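Local coordinates for mutual gliding motility protein C (MglC) (Myxococcus xanthus DK 1622, PDB 7CT3), which probably helps control cell polarity in gliding motility as a cytosolic Roadblock/LC7-domain protein that interacts with its paralog MglB, at residues E8-V11 against N12-G16; N59-E62 against T63-T66. All coordinates share one frame; numbering follows the deposited sequence.

Interaction 1: residues E8-V11 against N12-G16; sequences ESVV and NQVEG
Q13 reaches back over one helical turn to S9 and grips it with its side-chain amide. Its NE2 lies 2.9 Å from S9 OG in a hydrogen bond bent to 130° at the hydrogen, the hydroxyl tilted out of the amide plane, and the same nitrogen makes a weak bond to S9 O at 3.3 Å. S9 presents its hydroxyl because OG is anti to the backbone N (chi1 174°); Q13 CG, beside its own N, passes 3.2 Å from S9 O. These residues close helix 4-13, the first helix of the Roadblock/LC7 domain, just before strand 17-24. Here the backbone bonding changes: N12 N still meets E8 O at 2.9 Å, whereas Q13 N divides weakly between S9 O and V10 O. With only an alanine methyl at Q13, S9 OG would probably lose its amide partner, and S9 O its weak bond to NE2. On the outer side, N12 ND2 packs 3.5 Å from E8 CG, with the carboxylate and amide planes 64° apart. Toward the core, V10 CG1 approaches V14 CG2 at 4.4 Å; both valines also pack on V108 of helix 102-117, and V11 lies against C20 and F33 of the sheet.

Interaction 2: residues N59-E62 against T63-T66; sequences NAAE and TLKT. With NA (sodium ion), chain B.
A sodium site lies at the end of this contact, where the chain leaves helix 44-61: L64 O and T66 O bind the ion at 2.3 Å and 2.4 Å, with two waters and, from further along the loop, V69 O. In the turn leading there, T63 has its OG1 between its own N and carbonyl carbon (chi1 67°), from where it donates to A60 O at 2.7 Å, nearly in line with the C=O bond. T63 N bonds to the same oxygen from above the carbonyl plane, which leaves A60 O held by two donors. L64 N to A61 O and K65 N to E62 O continue the i to i+3 pattern of a 3-10 turn, the tighter coil that prolongs this helix of the Roadblock/LC7 domain toward strand 71-75. T66 OG1 and T66 N both donate to T63 O, OG1 at 2.7 Å, which probably helps fix T66 and its sodium-binding carbonyl. On the outer face, E62 bends at chi2 (-84°) to lie alongside K65, and OE1 takes NZ at 2.9 Å on its syn side but 34° out of the carboxylate plane; R58 pairs with OE2, and K65 makes a cation-pi contact with F25. Inward, L64 CD1 packs 4.3 Å from A61 CB, both residues also touching M83 and F91.

Interactions 1 and 2 lie on opposite sides of the chain's centre, their own centres about 24 Å apart and their nearest atoms about 14 Å apart. Each closes a different helix, 4-13 and 44-61, and each has an apolar side turned to the antiparallel sheet. Interaction 1 is partly buried, and its side-chain hydrogen bond joins two uncharged groups, an amide and a hydroxyl; it also packs on helix 102-117. Interaction 2 is the more buried, yet it carries a salt bridge on its exposed side and a metal ion at its end. T63 and T66 also pack against Q56 of the second subunit, whereas no other chain of the assembly touches residues 8-16.

Interaction 1: residues E8-V11 against N12-G16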
loop_
_atom_site.group_PDB
_atom_site.type_symbol
_atom_site.label_atom_id
_atom_site.label_comp_id
_atom_site.label_asym_id
_atom_site.label_seq_id
_atom_site.Cartn_x
_atom_site.Cartn_y
_atom_site.Cartn_z
ATOM N N GLU A 8 19.482 -1.232 -8.430
ATOM C CA GLU A 8 20.354 -0.054 -8.179
ATOM C C GLU A 8 19.710 1.187 -8.810
ATOM O O GLU A 8 19.702 2.243 -8.151
ATOM C CB GLU A 8 21.766 -0.298 -8.711
ATOM C CG GLU A 8 22.678 0.906 -8.547
ATOM C CD GLU A 8 24.126 0.672 -8.932
ATOM O OE1 GLU A 8 24.400 -0.333 -9.613
ATOM O OE2 GLU A 8 24.973 1.504 -8.550
ATOM N N SER A 9 19.180 1.066 -10.030
ATOM C CA SER A 9 18.514 2.177 -10.760
ATOM C C SER A 9 17.348 2.721 -9.925
ATOM O O SER A 9 17.216 3.958 -9.823
ATOM C CB SER A 9 18.061 1.742 -12.127
ATOM O OG SER A 9 17.314 2.773 -12.756
ATOM N N VAL A 10 16.545 1.838 -9.324
ATOM C CA VAL A 10 15.378 2.257 -8.491
ATOM C C VAL A 10 15.894 3.085 -7.308
ATOM O O VAL A 10 15.418 4.218 -7.119
ATOM C CB VAL A 10 14.538 1.057 -8.017
ATOM C CG1 VAL A 10 13.463 1.488 -7.033
ATOM C CG2 VAL A 10 13.914 0.315 -9.186
ATOM N N VAL A 11 16.844 2.543 -6.547
ATOM C CA VAL A 11 17.361 3.198 -5.310
ATOM C C VAL A 11 17.968 4.554 -5.693
ATOM O O VAL A 11 17.724 5.530 -4.965
ATOM C CB VAL A 11 18.351 2.286 -4.562
ATOM C CG1 VAL A 11 19.032 3.011 -3.411
ATOM C CG2 VAL A 11 17.656 1.029 -4.057
ATOM N N ASN A 12 18.687 4.619 -6.814
ATOM C CA ASN A 12 19.374 5.852 -7.284
ATOM C C ASN A 12 18.336 6.933 -7.621
ATOM O O ASN A 12 18.624 8.111 -7.367
ATOM C CB ASN A 12 20.311 5.565 -8.461
ATOM C CG ASN A 12 21.583 4.848 -8.057
ATOM O OD1 ASN A 12 21.918 4.756 -6.876
ATOM N ND2 ASN A 12 22.317 4.347 -9.038
ATOM N N GLN A 13 17.164 6.554 -8.143
ATOM C CA GLN A 13 16.144 7.510 -8.655
ATOM C C GLN A 13 15.232 8.019 -7.528
ATOM O O GLN A 13 14.683 9.114 -7.684
ATOM C CB GLN A 13 15.288 6.855 -9.740
ATOM C CG GLN A 13 16.007 6.663 -11.065
ATOM C CD GLN A 13 15.081 6.061 -12.093
ATOM O OE1 GLN A 13 14.166 6.717 -12.588
ATOM N NE2 GLN A 13 15.303 4.797 -12.410
ATOM N N VAL A 14 15.038 7.250 -6.452
ATOM C CA VAL A 14 13.984 7.533 -5.432
ATOM C C VAL A 14 14.641 8.113 -4.177
ATOM O O VAL A 14 15.391 7.370 -3.512
ATOM C CB VAL A 14 13.157 6.275 -5.108
ATOM C CG1 VAL A 14 12.144 6.533 -4.002
ATOM C CG2 VAL A 14 12.462 5.724 -6.346
ATOM N N GLU A 15 14.347 9.381 -3.867
ATOM C CA GLU A 15 14.823 10.067 -2.637
ATOM C C GLU A 15 14.294 9.293 -1.426
ATOM O O GLU A 15 13.075 9.023 -1.380
ATOM C CB GLU A 15 14.369 11.531 -2.581
ATOM C CG GLU A 15 14.986 12.439 -3.641
ATOM C CD GLU A 15 16.341 12.023 -4.190
ATOM O OE1 GLU A 15 16.401 11.634 -5.377
ATOM O OE2 GLU A 15 17.335 12.104 -3.442
ATOM N N GLY A 16 15.193 8.909 -0.515
ATOM C CA GLY A 16 14.862 8.227 0.750
ATOM C C GLY A 16 14.787 6.713 0.617
ATOM O O GLY A 16 14.440 6.070 1.620
#

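Interaction 2: residues N59-E62 against T63-T66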
loop_
_atom_site.group_PDB
_atom_site.type_symbol
_atom_site.label_atom_id
_atom_site.label_comp_id
_atom_site.label_asym_id
_atom_site.label_seq_id
_atom_site.Cartn_x
_atom_site.Cartn_y
_atom_site.Cartn_z
ATOM N N ASN A 59 3.559 -11.759 3.595
ATOM C CA ASN A 59 2.137 -12.160 3.783
ATOM C C ASN A 59 1.255 -11.346 2.825
ATOM O O ASN A 59 0.466 -11.959 2.084
ATOM C CB ASN A 59 1.670 -11.991 5.231
ATOM C CG ASN A 59 2.297 -12.984 6.188
ATOM O OD1 ASN A 59 2.822 -14.022 5.780
ATOM N ND2 ASN A 59 2.245 -12.673 7.470
ATOM N N ALA A 60 1.370 -10.017 2.846
ATOM C CA ALA A 60 0.566 -9.099 2.003
ATOM C C ALA A 60 0.917 -9.305 0.522
ATOM O O ALA A 60 0.006 -9.203 -0.326
ATOM C CB ALA A 60 0.775 -7.668 2.436
ATOM N N ALA A 61 2.184 -9.609 0.223
ATOM C CA ALA A 61 2.692 -9.829 -1.154
ATOM C C ALA A 61 1.904 -10.951 -1.845
ATOM O O ALA A 61 1.736 -10.882 -3.075
ATOM C CB ALA A 61 4.171 -10.132 -1.119
ATOM N N GLU A 62 1.419 -11.939 -1.091
ATOM C CA GLU A 62 0.624 -13.073 -1.642
ATOM C C GLU A 62 -0.537 -12.542 -2.496
ATOM O O GLU A 62 -0.875 -13.192 -3.501
ATOM C CB GLU A 62 0.128 -13.969 -0.507
ATOM C CG GLU A 62 1.231 -14.807 0.112
ATOM C CD GLU A 62 1.549 -16.100 -0.621
ATOM O OE1 GLU A 62 0.772 -16.491 -1.519
ATOM O OE2 GLU A 62 2.575 -16.714 -0.292
ATOM N N THR A 63 -1.121 -11.396 -2.139
ATOM C CA THR A 63 -2.289 -10.812 -2.858
ATOM C C THR A 63 -1.906 -10.466 -4.306
ATOM O O THR A 63 -2.814 -10.469 -5.162
ATOM C CB THR A 63 -2.888 -9.615 -2.108
ATOM O OG1 THR A 63 -1.960 -8.531 -2.101
ATOM C CG2 THR A 63 -3.297 -9.954 -0.690
ATOM N N LEU A 64 -0.624 -10.210 -4.591
ATOM C CA LEU A 64 -0.136 -9.885 -5.963
ATOM C C LEU A 64 -0.422 -11.024 -6.949
ATOM O O LEU A 64 -0.480 -10.741 -8.155
ATOM C CB LEU A 64 1.367 -9.607 -5.926
ATOM C CG LEU A 64 1.783 -8.297 -5.269
ATOM C CD1 LEU A 64 3.269 -8.317 -4.940
ATOM C CD2 LEU A 64 1.442 -7.118 -6.170
ATOM N N LYS A 65 -0.552 -12.263 -6.473
ATOM C CA LYS A 65 -0.804 -13.449 -7.336
ATOM C C LYS A 65 -2.221 -13.412 -7.926
ATOM O O LYS A 65 -2.456 -14.145 -8.903
ATOM C CB LYS A 65 -0.594 -14.741 -6.545
ATOM C CG LYS A 65 0.840 -14.990 -6.109
ATOM C CD LYS A 65 1.048 -16.380 -5.557
ATOM C CE LYS A 65 2.116 -16.427 -4.492
ATOM N NZ LYS A 65 2.151 -17.738 -3.807
ATOM N N THR A 66 -3.139 -12.626 -7.358
ATOM C CA THR A 66 -4.510 -12.450 -7.907
ATOM C C THR A 66 -4.430 -11.522 -9.120
ATOM O O THR A 66 -3.621 -10.584 -9.076
ATOM C CB THR A 66 -5.492 -11.898 -6.868
ATOM O OG1 THR A 66 -5.128 -10.545 -6.609
ATOM C CG2 THR A 66 -5.510 -12.693 -5.585
HETATM NA NA NA B . -1.559 -9.567 -9.822
HETATM O O HOH W 1 -1.293 -11.450 -11.403
HETATM O O HOH W 2 0.321 -8.497 -10.832
#